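Local coordinates for Rho GTPase-activating protein 5 (Homo sapiens, PDB 5U4V) that probably regulates Rho-family GTPases by stimulating their GTP hydrolysis, and carries a pseudoGTPase domain with a G-domain-like fold, at residues P108-L113 / R164-S169. Numbering follows the deposited sequence.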
loop_
_atom_site.group_PDB
_atom_site.type_symbol
_atom_site.label_atom_id
_atom_site.label_comp_id
_atom_site.label_asym_id
_atom_site.label_seq_id
_atom_site.Cartn_x
_atom_site.Cartn_y
_atom_site.Cartn_z
ATOM N N PRO A 108 -7.483 -4.992 3.652
ATOM C CA PRO A 108 -6.041 -5.238 3.618
ATOM C C PRO A 108 -5.238 -3.992 3.285
ATOM O O PRO A 108 -4.941 -3.704 2.106
ATOM C CB PRO A 108 -5.876 -6.270 2.495
ATOM C CG PRO A 108 -7.234 -6.857 2.308
ATOM C CD PRO A 108 -8.193 -5.731 2.599
ATOM N N PHE A 109 -4.882 -3.260 4.320
ATOM C CA PHE A 109 -3.997 -2.117 4.145
ATOM C C PHE A 109 -2.534 -2.613 4.199
ATOM O O PHE A 109 -2.285 -3.695 4.681
ATOM C CB PHE A 109 -4.235 -1.064 5.246
ATOM C CG PHE A 109 -5.478 -0.233 5.088
ATOM C CD1 PHE A 109 -5.570 0.774 4.096
ATOM C CD2 PHE A 109 -6.548 -0.377 5.976
ATOM C CE1 PHE A 109 -6.709 1.581 4.000
ATOM C CE2 PHE A 109 -7.695 0.429 5.870
ATOM C CZ PHE A 109 -7.777 1.409 4.888
ATOM N N THR A 110 -1.599 -1.830 3.668
ATOM C CA THR A 110 -0.169 -1.960 3.936
ATOM C C THR A 110 0.421 -0.577 3.768
ATOM O O THR A 110 0.118 0.130 2.768
ATOM C CB THR A 110 0.551 -2.971 2.990
ATOM O OG1 THR A 110 0.037 -4.279 3.235
ATOM C CG2 THR A 110 2.125 -2.992 3.230
ATOM N N LEU A 111 1.214 -0.171 4.750
ATOM C CA LEU A 111 1.806 1.147 4.741
ATOM C C LEU A 111 3.193 1.074 4.169
ATOM O O LEU A 111 4.015 0.340 4.668
ATOM C CB LEU A 111 1.831 1.787 6.151
ATOM C CG LEU A 111 0.467 2.038 6.799
ATOM C CD1 LEU A 111 0.657 2.522 8.241
ATOM C CD2 LEU A 111 -0.391 3.033 6.015
ATOM N N ILE A 112 3.465 1.934 3.187
ATOM C CA ILE A 112 4.748 1.960 2.581
ATOM C C ILE A 112 5.461 3.257 2.780
ATOM O O ILE A 112 5.033 4.252 2.256
ATOM C CB ILE A 112 4.703 1.605 1.088
ATOM C CG1 ILE A 112 4.227 0.153 0.923
ATOM C CG2 ILE A 112 6.076 1.754 0.462
ATOM C CD1 ILE A 112 3.740 -0.132 -0.477
ATOM N N LEU A 113 6.594 3.230 3.492
ATOM C CA LEU A 113 7.423 4.387 3.542
ATOM C C LEU A 113 8.486 4.333 2.448
ATOM O O LEU A 113 9.369 3.472 2.463
ATOM C CB LEU A 113 8.040 4.543 4.928
ATOM C CG LEU A 113 9.138 5.587 5.115
ATOM C CD1 LEU A 113 8.677 7.015 4.837
ATOM C CD2 LEU A 113 9.673 5.476 6.540
ATOM N N ARG A 164 3.535 -9.096 -0.908
ATOM C CA ARG A 164 3.153 -10.285 -0.208
ATOM C C ARG A 164 2.432 -9.977 1.090
ATOM O O ARG A 164 1.595 -10.755 1.544
ATOM C CB ARG A 164 4.311 -11.240 -0.057
ATOM C CG ARG A 164 5.427 -10.780 0.832
ATOM C CD ARG A 164 6.396 -11.935 1.039
ATOM N NE ARG A 164 7.095 -12.293 -0.175
ATOM C CZ ARG A 164 8.257 -11.789 -0.558
ATOM N NH1 ARG A 164 8.889 -10.891 0.173
ATOM N NH2 ARG A 164 8.822 -12.231 -1.683
ATOM N N GLY A 165 2.706 -8.800 1.650
ATOM C CA GLY A 165 1.910 -8.291 2.747
ATOM C C GLY A 165 0.411 -8.314 2.402
ATOM O O GLY A 165 -0.367 -9.055 3.040
ATOM N N VAL A 166 0.012 -7.528 1.401
ATOM C CA VAL A 166 -1.394 -7.381 1.030
ATOM C C VAL A 166 -1.994 -8.713 0.620
ATOM O O VAL A 166 -3.069 -9.049 1.068
ATOM C CB VAL A 166 -1.616 -6.367 -0.120
ATOM C CG1 VAL A 166 -3.058 -6.360 -0.579
ATOM C CG2 VAL A 166 -1.287 -4.991 0.344
ATOM N N LEU A 167 -1.269 -9.462 -0.214
ATOM C CA LEU A 167 -1.728 -10.753 -0.702
ATOM C C LEU A 167 -1.909 -11.832 0.359
ATOM O O LEU A 167 -2.788 -12.660 0.228
ATOM C CB LEU A 167 -0.804 -11.263 -1.789
ATOM C CG LEU A 167 -0.895 -10.552 -3.148
ATOM C CD1 LEU A 167 0.380 -10.755 -3.917
ATOM C CD2 LEU A 167 -2.088 -11.026 -3.980
ATOM N N GLU A 168 -1.084 -11.831 1.398
ATOM C CA GLU A 168 -1.239 -12.805 2.460
ATOM C C GLU A 168 -2.399 -12.419 3.375
ATOM O O GLU A 168 -3.022 -13.296 3.986
ATOM C CB GLU A 168 0.055 -12.969 3.259
ATOM C CG GLU A 168 1.174 -13.656 2.491
ATOM C CD GLU A 168 2.527 -13.700 3.243
ATOM O OE1 GLU A 168 2.667 -13.123 4.382
ATOM O OE2 GLU A 168 3.482 -14.313 2.666
ATOM N N SER A 169 -2.671 -11.119 3.457
ATOM C CA SER A 169 -3.799 -10.618 4.209
ATOM C C SER A 169 -5.108 -10.937 3.488
ATOM O O SER A 169 -6.048 -11.433 4.104
ATOM C CB SER A 169 -3.700 -9.106 4.411
ATOM O OG SER A 169 -2.598 -8.755 5.159
#
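Pro-108, just ahead of strand 109-114, rests its ring on helix 156-173, with CB 4.1 Å from CB of Ser-169 and 4.2 Å from CG1 of Val-166. A compact, apolar ring suits a buried place where the chain enters the sheet, and Val-170 and Asn-173 extend the surface it packs on. Ser-169 offers its CB to the proline, while its OG turns back to bond O of Gly-165 from above the carbonyl plane. The CB of Phe-109 points away from the helix. Thr-110 points at the helix again: with OG1 set beside its backbone N (chi1 -65°), the hydroxyl bonds to O of Phe-109 at 2.8 Å, almost at right angles to the C=O (99°), which gives this buried group a local partner. The same OG1 lies 3.3 Å from CG2 of Val-166, whose two methyls thus divide between Thr-110 and Pro-108. Gly-165, lacking a side chain, lets the helix backbone come near this hydroxyl. An alanine replacing Thr-110 would probably open a gap beside CG2 of Val-166. The C-terminal helix packed against an inner parallel strand is characteristic of the Ras-like G-domain fold of the P-loop NTPases.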